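Side-chain contacts in ammonium transporter (Kuenenia stuttgartiensis, PDB 6EU6), which probably senses ammonium at the membrane as the Amt-type sensor part of a histidine kinase, signalling its presence across the bilayer: residues F21-Q24 and L25-S29; L208-L211 and G212-L216. One frame throughout, in Å; residues are numbered along the deposited sequence.

Interaction 1: residues F21-Q24 and L25-S29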
loop_
_atom_site.group_PDB
_atom_site.type_symbol
_atom_site.label_atom_id
_atom_site.label_comp_id
_atom_site.label_asym_id
_atom_site.label_seq_id
_atom_site.Cartn_x
_atom_site.Cartn_y
_atom_site.Cartn_z
ATOM N N PHE A 21 -3.670 9.585 1.015
ATOM C CA PHE A 21 -4.056 9.413 -0.390
ATOM C C PHE A 21 -4.475 7.957 -0.667
ATOM O O PHE A 21 -5.408 7.661 -1.402
ATOM C CB PHE A 21 -2.893 9.819 -1.346
ATOM C CG PHE A 21 -3.234 9.623 -2.765
ATOM C CD1 PHE A 21 -3.899 10.617 -3.481
ATOM C CD2 PHE A 21 -2.916 8.448 -3.395
ATOM C CE1 PHE A 21 -4.185 10.427 -4.842
ATOM C CE2 PHE A 21 -3.242 8.246 -4.739
ATOM C CZ PHE A 21 -3.895 9.228 -5.452
ATOM N N LEU A 22 -3.722 7.043 -0.088
ATOM C CA LEU A 22 -3.976 5.625 -0.295
ATOM C C LEU A 22 -5.333 5.145 0.298
ATOM O O LEU A 22 -5.890 4.162 -0.197
ATOM C CB LEU A 22 -2.852 4.799 0.340
ATOM C CG LEU A 22 -2.684 3.400 -0.223
ATOM C CD1 LEU A 22 -2.332 3.456 -1.680
ATOM C CD2 LEU A 22 -1.579 2.693 0.546
ATOM N N MET A 23 -5.894 5.912 1.228
ATOM C CA MET A 23 -7.276 5.703 1.651
ATOM C C MET A 23 -8.231 5.842 0.507
ATOM O O MET A 23 -9.261 5.245 0.520
ATOM C CB MET A 23 -7.652 6.656 2.774
ATOM C CG MET A 23 -6.883 6.381 4.030
ATOM S SD MET A 23 -7.245 7.602 5.315
ATOM C CE MET A 23 -8.870 7.139 5.908
ATOM N N GLN A 24 -7.908 6.642 -0.493
ATOM C CA GLN A 24 -8.794 6.770 -1.655
ATOM C C GLN A 24 -8.987 5.391 -2.346
ATOM O O GLN A 24 -10.059 5.044 -2.904
ATOM C CB GLN A 24 -8.234 7.786 -2.655
ATOM C CG GLN A 24 -8.191 9.201 -2.129
ATOM C CD GLN A 24 -9.590 9.826 -2.059
ATOM O OE1 GLN A 24 -10.297 10.015 -3.079
ATOM N NE2 GLN A 24 -10.025 10.059 -0.877
ATOM N N LEU A 25 -7.894 4.665 -2.403
ATOM C CA LEU A 25 -7.914 3.255 -2.859
ATOM C C LEU A 25 -8.705 2.363 -1.894
ATOM O O LEU A 25 -9.515 1.526 -2.330
ATOM C CB LEU A 25 -6.466 2.795 -2.999
ATOM C CG LEU A 25 -6.171 1.475 -3.729
ATOM C CD1 LEU A 25 -4.682 1.379 -3.992
ATOM C CD2 LEU A 25 -6.573 0.288 -2.927
ATOM N N GLY A 26 -8.507 2.578 -0.592
ATOM C CA GLY A 26 -9.323 1.947 0.434
ATOM C C GLY A 26 -10.806 2.085 0.244
ATOM O O GLY A 26 -11.532 1.090 0.236
ATOM N N PHE A 27 -11.276 3.314 0.057
ATOM C CA PHE A 27 -12.668 3.528 -0.170
ATOM C C PHE A 27 -13.102 2.874 -1.469
ATOM O O PHE A 27 -14.196 2.392 -1.536
ATOM C CB PHE A 27 -12.986 5.041 -0.274
ATOM C CG PHE A 27 -12.964 5.716 1.013
ATOM C CD1 PHE A 27 -14.000 5.489 1.917
ATOM C CD2 PHE A 27 -11.926 6.595 1.388
ATOM C CE1 PHE A 27 -13.982 6.141 3.185
ATOM C CE2 PHE A 27 -11.911 7.226 2.662
ATOM C CZ PHE A 27 -12.939 7.010 3.532
ATOM N N THR A 28 -12.266 2.927 -2.507
ATOM C CA THR A 28 -12.633 2.306 -3.792
ATOM C C THR A 28 -12.866 0.779 -3.578
ATOM O O THR A 28 -13.904 0.228 -3.962
ATOM C CB THR A 28 -11.534 2.500 -4.838
ATOM O OG1 THR A 28 -11.265 3.907 -5.011
ATOM C CG2 THR A 28 -12.019 1.865 -6.191
ATOM N N SER A 29 -11.935 0.115 -2.873
ATOM C CA SER A 29 -12.107 -1.344 -2.659
ATOM C C SER A 29 -13.283 -1.640 -1.790
ATOM O O SER A 29 -13.972 -2.614 -2.037
ATOM C CB SER A 29 -10.909 -1.996 -2.004
ATOM O OG SER A 29 -9.823 -1.511 -2.666
#
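Thr28 OG1 lies 2.7 Å from Gln24 O and donates its hydrogen bond there, one turn back along the same helix. The chi1 of -57° swings the hydroxyl beside the Thr28 backbone N, whose own N-H reaches Gln24 O at 3.1 Å from above the carbonyl plane, so two donors grip one buried oxygen. Ser29 repeats the pattern: OG and N both donate to Leu25 O. Phe27 N donates to Met23 O and Gly26 N to Leu22 O. The Phe27 ring carbon CD2 also comes within 3.1 Å of Met23 O, obliquely, while Gln24 CA lies at the ring's edge. Leu22 and Leu25 run side by side, their CD1 methyls 3.9 Å apart. The Gln24 chain bends at chi2 (-73°), and its amide bonds elsewhere: OE1 is hydrogen-bonded to Thr51 OG1 and NE2 weakly to Ser105 O. Around it, helix 40-67 packs on Phe21, Gln24, Phe27 and Thr28, helix 93-114 on Gln24 and Phe27, and helix 206-226 on Met23, Leu25 and Phe27, while Trp217 and Phe221 of a neighbouring subunit meet the Phe21 ring.

Interaction 2: residues L208-L211 and G212-L216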
loop_
_atom_site.group_PDB
_atom_site.type_symbol
_atom_site.label_atom_id
_atom_site.label_comp_id
_atom_site.label_asym_id
_atom_site.label_seq_id
_atom_site.Cartn_x
_atom_site.Cartn_y
_atom_site.Cartn_z
ATOM N N LEU A 208 -12.763 -8.278 -0.987
ATOM C CA LEU A 208 -12.341 -6.991 -1.433
ATOM C C LEU A 208 -12.677 -5.890 -0.364
ATOM O O LEU A 208 -11.861 -4.999 -0.116
ATOM C CB LEU A 208 -13.017 -6.679 -2.774
ATOM C CG LEU A 208 -12.501 -5.463 -3.508
ATOM C CD1 LEU A 208 -11.031 -5.583 -3.878
ATOM C CD2 LEU A 208 -13.328 -5.313 -4.770
ATOM N N ALA A 209 -13.853 -5.974 0.246
ATOM C CA ALA A 209 -14.160 -5.097 1.374
ATOM C C ALA A 209 -13.161 -5.261 2.542
ATOM O O ALA A 209 -12.891 -4.335 3.232
ATOM C CB ALA A 209 -15.551 -5.353 1.880
ATOM N N THR A 210 -12.662 -6.461 2.770
ATOM C CA THR A 210 -11.697 -6.747 3.823
ATOM C C THR A 210 -10.401 -6.042 3.462
ATOM O O THR A 210 -9.783 -5.345 4.313
ATOM C CB THR A 210 -11.466 -8.269 3.964
ATOM O OG1 THR A 210 -12.707 -8.901 4.242
ATOM C CG2 THR A 210 -10.579 -8.568 5.133
ATOM N N LEU A 211 -9.988 -6.170 2.201
ATOM C CA LEU A 211 -8.767 -5.487 1.788
ATOM C C LEU A 211 -8.979 -3.945 1.940
ATOM O O LEU A 211 -8.058 -3.235 2.390
ATOM C CB LEU A 211 -8.335 -5.866 0.373
ATOM C CG LEU A 211 -7.986 -7.349 0.142
ATOM C CD1 LEU A 211 -7.510 -7.625 -1.300
ATOM C CD2 LEU A 211 -6.969 -7.887 1.115
ATOM N N GLY A 212 -10.186 -3.473 1.623
ATOM C CA GLY A 212 -10.542 -2.078 1.795
ATOM C C GLY A 212 -10.393 -1.618 3.242
ATOM O O GLY A 212 -9.774 -0.602 3.514
ATOM N N THR A 213 -10.869 -2.443 4.170
ATOM C CA THR A 213 -10.780 -2.093 5.585
ATOM C C THR A 213 -9.327 -1.974 5.986
ATOM O O THR A 213 -8.942 -1.037 6.638
ATOM C CB THR A 213 -11.530 -3.187 6.416
ATOM O OG1 THR A 213 -12.903 -3.228 5.991
ATOM C CG2 THR A 213 -11.443 -2.925 7.839
ATOM N N PHE A 214 -8.481 -2.937 5.598
ATOM C CA PHE A 214 -7.065 -2.833 5.926
ATOM C C PHE A 214 -6.377 -1.594 5.371
ATOM O O PHE A 214 -5.558 -0.952 6.047
ATOM C CB PHE A 214 -6.306 -4.077 5.505
ATOM C CG PHE A 214 -6.375 -5.227 6.470
ATOM C CD1 PHE A 214 -5.799 -5.154 7.744
ATOM C CD2 PHE A 214 -6.935 -6.445 6.058
ATOM C CE1 PHE A 214 -5.837 -6.290 8.606
ATOM C CE2 PHE A 214 -6.953 -7.567 6.935
ATOM C CZ PHE A 214 -6.360 -7.451 8.171
ATOM N N PHE A 215 -6.679 -1.226 4.115
ATOM C CA PHE A 215 -6.113 -0.036 3.554
ATOM C C PHE A 215 -6.538 1.206 4.302
ATOM O O PHE A 215 -5.768 2.160 4.472
ATOM C CB PHE A 215 -6.584 0.219 2.112
ATOM C CG PHE A 215 -5.870 -0.580 1.112
ATOM C CD1 PHE A 215 -4.523 -0.389 0.914
ATOM C CD2 PHE A 215 -6.576 -1.473 0.288
ATOM C CE1 PHE A 215 -3.853 -1.141 -0.059
ATOM C CE2 PHE A 215 -5.918 -2.233 -0.647
ATOM C CZ PHE A 215 -4.545 -2.089 -0.788
ATOM N N LEU A 216 -7.821 1.234 4.663
ATOM C CA LEU A 216 -8.355 2.388 5.375
ATOM C C LEU A 216 -7.690 2.541 6.713
ATOM O O LEU A 216 -7.323 3.653 7.125
ATOM C CB LEU A 216 -9.870 2.286 5.509
ATOM C CG LEU A 216 -10.644 2.492 4.166
ATOM C CD1 LEU A 216 -12.135 2.179 4.359
ATOM C CD2 LEU A 216 -10.507 3.896 3.660
#
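Thr213 doubles back on Ala209, its OG1 donating to Ala209 O at 3.0 Å while its backbone N donates to the same oxygen at 2.9 Å. The two donors come in from opposite faces of the carbonyl plane, each tilted 29° from it. A chi1 of -60° sets OG1 beside the backbone N and within reach of that carbonyl, one turn earlier in the helix. With an alanine here, Ala209 O would probably keep only the backbone N-H of the pair, and the packing of this side chain against Tyr30 and Phe270 would be thinned. The closest fit lies along the backbone: Gly212 N bonds to Leu208 O, and at Gly212 a beta carbon would stand only 3.3 Å from Ala209 O. Phe215 is also drawn in tightly, its ring carbon CD2 3.1 Å from Leu211 O, with the ring oblique to that oxygen. Apolar side chains meet more loosely. Thr210 and Phe214 point the same way, CG2 4.2 Å from CE2, and Leu211 CB stays 4.5 Å from Phe215 CE2. Leu208 and Leu211 are the partly exposed members, though each also packs on another subunit: Leu208 on Leu211 of one neighbouring subunit, Leu211 on Ser29 of the other. Thr210 OG1 is spoken for by Val206 O, while its methyl is the part turned to Phe214. The hydroxyls of Thr210 and Thr213 thus both bond to carbonyls of their own helix, consistent with a buried helix in a membrane protein.

Interaction 1 comes first along the chain, within helix 2-34, and interaction 2 follows much later, within helix 206-226; their centres are 9 Å apart, on the same side of the chain's centre. The two helices touch directly: Leu25 CD2 lies 3.5 Å from Phe215 CE2, and Gly26 CA 3.6 Å from Phe215 CB, so Phe215 of interaction 2 packs on Leu25 and Gly26 of interaction 1. The same pair of segments also meets between subunits, where Leu25 and Thr28 pack on Phe215 and Phe214 of a neighbouring copy. Helices 2-34 and 206-226 thus pack on each other both inside a subunit and across the subunit boundary of the three-chain assembly.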